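Local coordinates for BIFUNCTIONAL PROTEIN Proline utilization A (PutA) (Corynebacterium freiburgense, PDB 5UX5), which catalyses both steps of proline oxidation to glutamate, pairing an FAD-dependent proline dehydrogenase with an NAD-dependent aldehyde dehydrogenase in one chain, at residues A[810-819]-A[838-846]; A[866-875]-A[1057-1065]. All coordinates share one frame; numbering follows the deposited sequence.

Interaction 1 (A[810-819]-A[838-846]); sequences RPGSWFHTHE and EWQNSTGFG. With NAD (nicotinamide-adenine-dinucleotide), chain F.
His816 and Trp839 meet at the middle of this contact, which lies in the aldehyde dehydrogenase fold. The loop 810-819 leads to strand 824-830. Segment 838-846 is the end of helix 833-841 and the turn into strand 845-852. The tight part centres on the buried imidazole of His816. His816 NE2 donates to Trp839 O at 3.0 Å, with Trp839 O in the ring plane. From the carbonyl's side the donor sits above the plane, 35° out of it, so no lone pair is met directly. His816 ND1 accepts from Gly812 N at 2.9 Å, also in the ring plane. The two bonds together fix the rotation of the imidazole. This is consistent with a proton on NE2. With CG anti to the backbone N (chi1 179°), the ring reaches across to the helix end. Thr843 CG2 packs obliquely against it, 3.7 Å from His816 NE2. Met828 and Leu730 of neighbouring strands also touch the imidazole. Pro811 packs just as closely. Its ring lies over one face of the buried Trp839 indole in a CH-pi contact, with Pro811 CB 3.7 Å from the centroid of the five-membered ring.

The loose, solvent side is made by Arg810 and Ser842. Arg810 is exposed and only grazes the same indole, with NH2 4.2 Å from Trp839 CZ2. Ser842, also exposed, comes to the edge of the His816 ring.

At the cofactor end, Glu819 CG lies 3.9 Å from Phe845 CZ. The Glu819 chain bends at chi2 (93°) and turns the carboxylate towards the NAD. Glu819 OE1 is hydrogen-bonded to Ser693 OG. Glu819 OE1 also accepts from the ribose hydroxyl O2D of NAD at 3.2 Å.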
# COMPACT_ATOMS: atom_id res chain seq x y z
N ARG A 810 -4.83 7.09 28.01
CA ARG A 810 -5.31 6.01 28.86
C ARG A 810 -6.67 5.50 28.38
O ARG A 810 -7.43 6.25 27.76
CB ARG A 810 -5.41 6.48 30.31
CG ARG A 810 -4.08 6.79 31.00
CD ARG A 810 -3.20 5.55 31.13
NE ARG A 810 -3.90 4.41 31.74
CZ ARG A 810 -3.33 3.23 31.98
NH1 ARG A 810 -2.05 3.02 31.68
NH2 ARG A 810 -4.04 2.25 32.54
N PRO A 811 -7.03 4.24 28.68
CA PRO A 811 -8.33 3.71 28.23
C PRO A 811 -9.51 4.46 28.82
O PRO A 811 -9.63 4.59 30.04
CB PRO A 811 -8.30 2.26 28.72
CG PRO A 811 -7.39 2.28 29.90
CD PRO A 811 -6.30 3.26 29.51
N GLY A 812 -10.41 4.90 27.96
CA GLY A 812 -11.57 5.65 28.39
C GLY A 812 -11.34 7.14 28.46
O GLY A 812 -12.30 7.88 28.69
N SER A 813 -10.09 7.58 28.27
CA SER A 813 -9.78 8.99 28.11
C SER A 813 -10.44 9.54 26.85
O SER A 813 -10.90 8.80 25.98
CB SER A 813 -8.27 9.20 28.03
OG SER A 813 -7.81 9.29 26.69
N TRP A 814 -10.44 10.87 26.74
CA TRP A 814 -11.12 11.51 25.62
C TRP A 814 -10.51 11.09 24.28
O TRP A 814 -11.25 10.75 23.34
CB TRP A 814 -11.11 13.03 25.78
CG TRP A 814 -11.80 13.71 24.62
CD1 TRP A 814 -13.15 13.88 24.45
CD2 TRP A 814 -11.17 14.28 23.46
NE1 TRP A 814 -13.40 14.53 23.26
CE2 TRP A 814 -12.20 14.79 22.63
CE3 TRP A 814 -9.84 14.43 23.04
CZ2 TRP A 814 -11.94 15.42 21.42
CZ3 TRP A 814 -9.59 15.06 21.83
CH2 TRP A 814 -10.63 15.55 21.04
N PHE A 815 -9.17 11.10 24.17
CA PHE A 815 -8.56 10.79 22.87
C PHE A 815 -8.70 9.32 22.48
O PHE A 815 -8.61 8.98 21.28
CB PHE A 815 -7.09 11.24 22.84
CG PHE A 815 -6.50 11.19 21.48
CD1 PHE A 815 -6.85 12.16 20.53
CD2 PHE A 815 -5.66 10.16 21.10
CE1 PHE A 815 -6.37 12.09 19.24
CE2 PHE A 815 -5.17 10.09 19.81
CZ PHE A 815 -5.52 11.05 18.88
N HIS A 816 -8.95 8.44 23.45
CA HIS A 816 -9.18 7.03 23.15
C HIS A 816 -10.51 6.80 22.44
O HIS A 816 -10.62 5.87 21.64
CB HIS A 816 -9.11 6.23 24.45
CG HIS A 816 -9.36 4.78 24.29
ND1 HIS A 816 -9.94 4.01 25.28
CD2 HIS A 816 -9.12 3.94 23.26
CE1 HIS A 816 -10.05 2.76 24.86
NE2 HIS A 816 -9.56 2.69 23.64
N THR A 817 -11.51 7.66 22.67
CA THR A 817 -12.88 7.39 22.23
C THR A 817 -13.45 8.46 21.30
O THR A 817 -14.67 8.49 21.09
CB THR A 817 -13.81 7.21 23.45
OG1 THR A 817 -13.98 8.44 24.15
CG2 THR A 817 -13.22 6.22 24.43
N HIS A 818 -12.61 9.33 20.74
CA HIS A 818 -13.07 10.41 19.86
C HIS A 818 -12.17 10.48 18.63
O HIS A 818 -10.98 10.76 18.75
CB HIS A 818 -13.05 11.75 20.59
CG HIS A 818 -14.09 11.87 21.64
ND1 HIS A 818 -13.98 11.22 22.86
CD2 HIS A 818 -15.28 12.51 21.67
CE1 HIS A 818 -15.06 11.47 23.59
NE2 HIS A 818 -15.86 12.25 22.89
N GLU A 819 -12.75 10.26 17.44
CA GLU A 819 -11.99 10.37 16.20
C GLU A 819 -11.86 11.83 15.84
O GLU A 819 -12.87 12.52 15.65
CB GLU A 819 -12.66 9.59 15.06
CG GLU A 819 -14.20 9.62 15.01
CD GLU A 819 -14.78 10.72 14.12
OE1 GLU A 819 -14.20 10.97 13.05
OE2 GLU A 819 -15.83 11.31 14.48
N GLU A 838 -8.43 -5.72 24.51
CA GLU A 838 -9.57 -5.08 25.17
C GLU A 838 -9.64 -3.61 24.82
O GLU A 838 -10.73 -3.09 24.51
CB GLU A 838 -9.47 -5.22 26.69
CG GLU A 838 -9.99 -6.50 27.32
CD GLU A 838 -9.73 -6.48 28.82
OE1 GLU A 838 -9.14 -7.45 29.36
OE2 GLU A 838 -10.09 -5.46 29.46
N TRP A 839 -8.49 -2.92 24.82
CA TRP A 839 -8.49 -1.49 24.55
C TRP A 839 -8.87 -1.20 23.10
O TRP A 839 -9.62 -0.25 22.84
CB TRP A 839 -7.14 -0.88 24.90
CG TRP A 839 -6.85 -0.87 26.37
CD1 TRP A 839 -7.69 -1.23 27.39
CD2 TRP A 839 -5.64 -0.46 26.98
NE1 TRP A 839 -7.06 -1.09 28.60
CE2 TRP A 839 -5.79 -0.61 28.37
CE3 TRP A 839 -4.42 0.01 26.48
CZ2 TRP A 839 -4.78 -0.31 29.26
CZ3 TRP A 839 -3.42 0.31 27.35
CH2 TRP A 839 -3.60 0.15 28.74
N GLN A 840 -8.34 -1.98 22.15
CA GLN A 840 -8.69 -1.79 20.74
C GLN A 840 -10.19 -1.98 20.49
O GLN A 840 -10.75 -1.36 19.57
CB GLN A 840 -7.87 -2.77 19.89
CG GLN A 840 -8.02 -2.65 18.38
CD GLN A 840 -6.94 -3.42 17.66
OE1 GLN A 840 -6.43 -4.41 18.17
NE2 GLN A 840 -6.58 -2.97 16.47
N ASN A 841 -10.86 -2.79 21.31
CA ASN A 841 -12.25 -3.14 21.09
C ASN A 841 -13.24 -2.19 21.77
O ASN A 841 -14.45 -2.31 21.50
CB ASN A 841 -12.49 -4.57 21.57
CG ASN A 841 -11.87 -5.61 20.63
OD1 ASN A 841 -11.68 -5.35 19.43
ND2 ASN A 841 -11.55 -6.77 21.17
N SER A 842 -12.78 -1.25 22.60
CA SER A 842 -13.64 -0.39 23.41
C SER A 842 -13.59 1.09 23.00
O SER A 842 -13.84 1.97 23.82
CB SER A 842 -13.28 -0.52 24.88
OG SER A 842 -11.89 -0.39 25.07
N THR A 843 -13.30 1.37 21.74
CA THR A 843 -13.36 2.73 21.21
C THR A 843 -14.78 3.18 20.89
O THR A 843 -15.02 4.38 20.71
CB THR A 843 -12.49 2.81 19.93
OG1 THR A 843 -12.85 1.72 19.05
CG2 THR A 843 -11.00 2.76 20.25
N GLY A 844 -15.73 2.23 20.80
CA GLY A 844 -17.04 2.51 20.30
C GLY A 844 -17.16 2.26 18.82
O GLY A 844 -18.28 2.15 18.31
N PHE A 845 -16.04 2.15 18.13
CA PHE A 845 -15.99 1.93 16.70
C PHE A 845 -15.42 0.54 16.39
O PHE A 845 -14.86 -0.14 17.25
CB PHE A 845 -15.16 3.02 16.02
CG PHE A 845 -15.65 4.42 16.30
CD1 PHE A 845 -15.33 5.06 17.48
CD2 PHE A 845 -16.40 5.10 15.35
CE1 PHE A 845 -15.78 6.36 17.72
CE2 PHE A 845 -16.85 6.40 15.59
CZ PHE A 845 -16.53 7.03 16.77
N GLY A 846 -15.62 0.11 15.14
CA GLY A 846 -14.98 -1.12 14.71
C GLY A 846 -14.72 -1.18 13.23
O GLY A 846 -15.16 -2.13 12.57
PA NAD F . -21.29 15.05 6.81
O1A NAD F . -21.55 13.71 7.59
O2A NAD F . -21.90 16.25 7.60
O5B NAD F . -21.99 15.00 5.41
C5B NAD F . -21.58 14.17 4.36
C4B NAD F . -22.49 14.36 3.15
O4B NAD F . -23.87 14.51 3.49
C3B NAD F . -22.07 15.53 2.32
O3B NAD F . -22.37 15.35 0.98
C2B NAD F . -22.92 16.56 2.96
O2B NAD F . -22.98 17.77 2.30
C1B NAD F . -24.22 15.83 3.09
N9A NAD F . -25.13 16.46 4.03
C8A NAD F . -24.93 16.65 5.38
N7A NAD F . -26.00 17.28 5.92
C5A NAD F . -26.95 17.53 4.92
C6A NAD F . -28.21 18.12 4.88
N6A NAD F . -28.84 18.68 6.05
N1A NAD F . -28.88 18.18 3.72
C2A NAD F . -28.35 17.69 2.57
N3A NAD F . -27.12 17.10 2.56
C4A NAD F . -26.41 17.01 3.71
O3 NAD F . -19.70 15.12 6.60
PN NAD F . -18.73 16.41 6.65
O1N NAD F . -19.39 17.69 7.10
O2N NAD F . -18.31 16.71 5.24
O5D NAD F . -17.51 15.98 7.62
C5D NAD F . -17.83 15.63 8.96
C4D NAD F . -16.95 14.57 9.62
O4D NAD F . -16.98 13.29 9.03
C3D NAD F . -15.49 14.85 9.74
O3D NAD F . -15.17 15.92 10.54
C2D NAD F . -15.11 13.58 10.40
O2D NAD F . -15.11 13.76 11.77
C1D NAD F . -16.12 12.58 9.89

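Interaction 2 (A[866-875]-A[1057-1065]); sequences VEVGNAYINR and KEQAVSTTN
The Tyr872 ring is met obliquely by Ser1062 CB, 3.7 Å from Tyr872 CD2. The same CD2 lies over one face of the Arg875 guanidinium, 3.1 Å above its plane. In the amide plane of Gln1059, NE2 donates to Val868 O at 3.1 Å, while its OE1 is held by Arg970. Gln1059 CG lies opposite the backbone N (chi1 177°) and the chain runs on extended, which carries the amide back to Val868 O. These groups flank a parallel beta pairing. Strand 870-873 of the aldehyde dehydrogenase part runs beside strand 1057-1064 from the C-terminal region, at 12° between their directions.

The backbone ladder alternates from strand to strand. Ala1060 N donates to Gly869 O, Ala871 N to Ala1060 O, Ser1062 N to Ala871 O, Ile873 N to Ser1062 O and Thr1064 N to Ile873 O. Asn870, Tyr872, Ala1060 and Ser1062 share one face. On this face Asn870 ND2 bonds Pro886 O and the Ser1062 hydroxyl bonds Asn967. Arg875 NH1 forms a salt bridge with Glu965.

Ala871, Ile873, Val1061 and Thr1063 point to the other face, where helix 856-865 packs on Ala871 and Ile873. Ile873 CD1 reaches Val1061 CG1 at 3.9 Å, and its CG2 meets Thr1063 CG2 at 3.6 Å. Past the last ladder bond, Thr1064 OG1 donates to Asn874 O at 2.8 Å, from above the carbonyl plane.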
# COMPACT_ATOMS: atom_id res chain seq x y z
N VAL A 866 -10.17 -9.78 17.71
CA VAL A 866 -10.31 -8.36 17.38
C VAL A 866 -11.63 -8.13 16.69
O VAL A 866 -12.06 -8.94 15.85
CB VAL A 866 -9.15 -7.85 16.52
CG1 VAL A 866 -9.16 -8.49 15.13
CG2 VAL A 866 -9.24 -6.32 16.43
N GLU A 867 -12.26 -7.00 17.00
CA GLU A 867 -13.63 -6.69 16.62
C GLU A 867 -13.63 -5.49 15.69
O GLU A 867 -14.10 -4.42 16.07
CB GLU A 867 -14.48 -6.44 17.85
CG GLU A 867 -14.66 -7.69 18.67
CD GLU A 867 -15.41 -7.46 19.96
OE1 GLU A 867 -15.80 -8.48 20.60
OE2 GLU A 867 -15.66 -6.27 20.31
N VAL A 868 -13.14 -5.71 14.47
CA VAL A 868 -13.09 -4.71 13.42
C VAL A 868 -13.52 -5.34 12.10
O VAL A 868 -13.37 -6.55 11.89
CB VAL A 868 -11.68 -4.11 13.24
CG1 VAL A 868 -11.21 -3.48 14.53
CG2 VAL A 868 -10.70 -5.18 12.75
N GLY A 869 -14.03 -4.52 11.20
CA GLY A 869 -14.45 -5.08 9.94
C GLY A 869 -13.26 -5.40 9.06
O GLY A 869 -13.25 -6.43 8.37
N ASN A 870 -12.23 -4.54 9.09
CA ASN A 870 -11.01 -4.70 8.29
C ASN A 870 -9.82 -4.89 9.24
O ASN A 870 -9.37 -3.94 9.89
CB ASN A 870 -10.80 -3.50 7.37
CG ASN A 870 -11.65 -3.56 6.09
OD1 ASN A 870 -12.85 -3.30 6.11
ND2 ASN A 870 -11.03 -3.89 4.98
N ALA A 871 -9.34 -6.13 9.32
CA ALA A 871 -8.15 -6.50 10.08
C ALA A 871 -6.93 -6.67 9.15
O ALA A 871 -7.05 -7.14 8.02
CB ALA A 871 -8.41 -7.79 10.85
N TYR A 872 -5.77 -6.22 9.63
CA TYR A 872 -4.52 -6.28 8.87
C TYR A 872 -3.45 -6.82 9.80
O TYR A 872 -3.45 -6.54 11.00
CB TYR A 872 -4.07 -4.92 8.32
CG TYR A 872 -5.07 -4.27 7.40
CD1 TYR A 872 -6.09 -3.51 7.92
CD2 TYR A 872 -5.00 -4.40 6.01
CE1 TYR A 872 -7.01 -2.91 7.11
CE2 TYR A 872 -5.93 -3.78 5.18
CZ TYR A 872 -6.95 -3.04 5.76
OH TYR A 872 -7.91 -2.38 5.04
N ILE A 873 -2.54 -7.61 9.24
CA ILE A 873 -1.51 -8.24 10.05
C ILE A 873 -0.16 -7.89 9.44
O ILE A 873 0.10 -8.18 8.27
CB ILE A 873 -1.75 -9.75 10.15
CG1 ILE A 873 -3.00 -9.95 11.02
CG2 ILE A 873 -0.55 -10.46 10.73
CD1 ILE A 873 -3.81 -11.16 10.73
N ASN A 874 0.68 -7.21 10.23
CA ASN A 874 2.02 -6.81 9.79
C ASN A 874 1.99 -6.02 8.48
O ASN A 874 2.79 -6.23 7.58
CB ASN A 874 2.93 -8.04 9.67
CG ASN A 874 3.15 -8.72 10.99
OD1 ASN A 874 3.25 -8.06 12.03
ND2 ASN A 874 3.24 -10.03 10.97
N ARG A 875 1.06 -5.07 8.38
CA ARG A 875 1.06 -4.10 7.30
C ARG A 875 0.21 -2.92 7.74
O ARG A 875 -0.38 -2.94 8.83
CB ARG A 875 0.55 -4.71 6.01
CG ARG A 875 -0.72 -5.50 6.23
CD ARG A 875 -1.54 -5.47 4.98
NE ARG A 875 -2.10 -4.15 4.77
CZ ARG A 875 -2.67 -3.74 3.64
NH1 ARG A 875 -2.75 -4.57 2.60
NH2 ARG A 875 -3.16 -2.52 3.54
N LYS A 1057 -21.59 -10.93 10.26
CA LYS A 1057 -20.84 -9.71 10.03
C LYS A 1057 -19.69 -10.01 9.07
O LYS A 1057 -18.83 -10.84 9.37
CB LYS A 1057 -20.29 -9.17 11.36
CG LYS A 1057 -21.31 -8.77 12.40
CD LYS A 1057 -20.59 -8.27 13.64
CE LYS A 1057 -19.71 -9.37 14.19
NZ LYS A 1057 -19.28 -9.18 15.61
N GLU A 1058 -19.66 -9.32 7.94
CA GLU A 1058 -18.59 -9.56 6.98
C GLU A 1058 -17.27 -9.04 7.54
O GLU A 1058 -17.25 -8.07 8.31
CB GLU A 1058 -18.91 -8.87 5.65
CG GLU A 1058 -20.21 -9.35 5.02
CD GLU A 1058 -20.57 -8.62 3.74
OE1 GLU A 1058 -21.66 -8.92 3.17
OE2 GLU A 1058 -19.80 -7.73 3.32
N GLN A 1059 -16.16 -9.69 7.16
CA GLN A 1059 -14.84 -9.28 7.61
C GLN A 1059 -13.74 -9.63 6.61
O GLN A 1059 -13.68 -10.76 6.12
CB GLN A 1059 -14.49 -9.91 8.96
CG GLN A 1059 -13.09 -9.59 9.48
CD GLN A 1059 -12.77 -10.29 10.77
OE1 GLN A 1059 -12.70 -11.51 10.81
NE2 GLN A 1059 -12.52 -9.51 11.82
N ALA A 1060 -12.83 -8.68 6.39
CA ALA A 1060 -11.64 -8.89 5.57
C ALA A 1060 -10.40 -8.97 6.45
O ALA A 1060 -10.19 -8.09 7.29
CB ALA A 1060 -11.46 -7.75 4.57
N VAL A 1061 -9.61 -10.04 6.29
CA VAL A 1061 -8.37 -10.22 7.05
C VAL A 1061 -7.21 -10.27 6.06
O VAL A 1061 -7.08 -11.24 5.30
CB VAL A 1061 -8.38 -11.48 7.92
CG1 VAL A 1061 -7.18 -11.46 8.85
CG2 VAL A 1061 -9.68 -11.59 8.70
N SER A 1062 -6.35 -9.25 6.11
CA SER A 1062 -5.23 -9.10 5.19
C SER A 1062 -3.94 -9.28 5.96
O SER A 1062 -3.70 -8.54 6.92
CB SER A 1062 -5.28 -7.73 4.52
OG SER A 1062 -4.16 -7.58 3.67
N THR A 1063 -3.13 -10.27 5.56
CA THR A 1063 -1.90 -10.66 6.26
C THR A 1063 -0.70 -10.70 5.30
O THR A 1063 -0.73 -11.42 4.29
CB THR A 1063 -2.01 -12.04 6.91
OG1 THR A 1063 -3.14 -12.09 7.78
CG2 THR A 1063 -0.73 -12.39 7.66
N THR A 1064 0.35 -9.97 5.64
CA THR A 1064 1.60 -10.09 4.91
C THR A 1064 2.10 -11.52 5.02
O THR A 1064 2.03 -12.12 6.09
CB THR A 1064 2.63 -9.08 5.45
OG1 THR A 1064 2.06 -7.77 5.33
CG2 THR A 1064 3.93 -9.08 4.64
N ASN A 1065 2.54 -12.09 3.89
CA ASN A 1065 2.92 -13.50 3.83
C ASN A 1065 4.42 -13.72 3.88
O ASN A 1065 4.86 -14.84 4.18
CB ASN A 1065 2.43 -14.12 2.52
CG ASN A 1065 1.05 -14.66 2.63
OD1 ASN A 1065 0.61 -15.09 3.69
ND2 ASN A 1065 0.33 -14.64 1.51

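Interactions 1 and 2 follow one another along the chain, with centres about 19 Å apart. They touch at the start of strand 845-852, beside Gly869, and at the end of helix 833-841, beside Val866 and Glu867. Gly846 O lies 3.0 Å from Gly869 N, a probable hydrogen bond. Asn841 OD1 is hydrogen-bonded to Glu867 N, also at 3.0 Å. Gln840 OE1 packs on Val866 CG2. Strand pairing thus carries on from strand 845-852 of interaction 1, through 870-873, to the C-terminal strand of interaction 2. Glu819 of interaction 1 is the residue of these contacts that bonds NAD, which is also hydrogen-bonded to Glu651, Thr675 and Lys618.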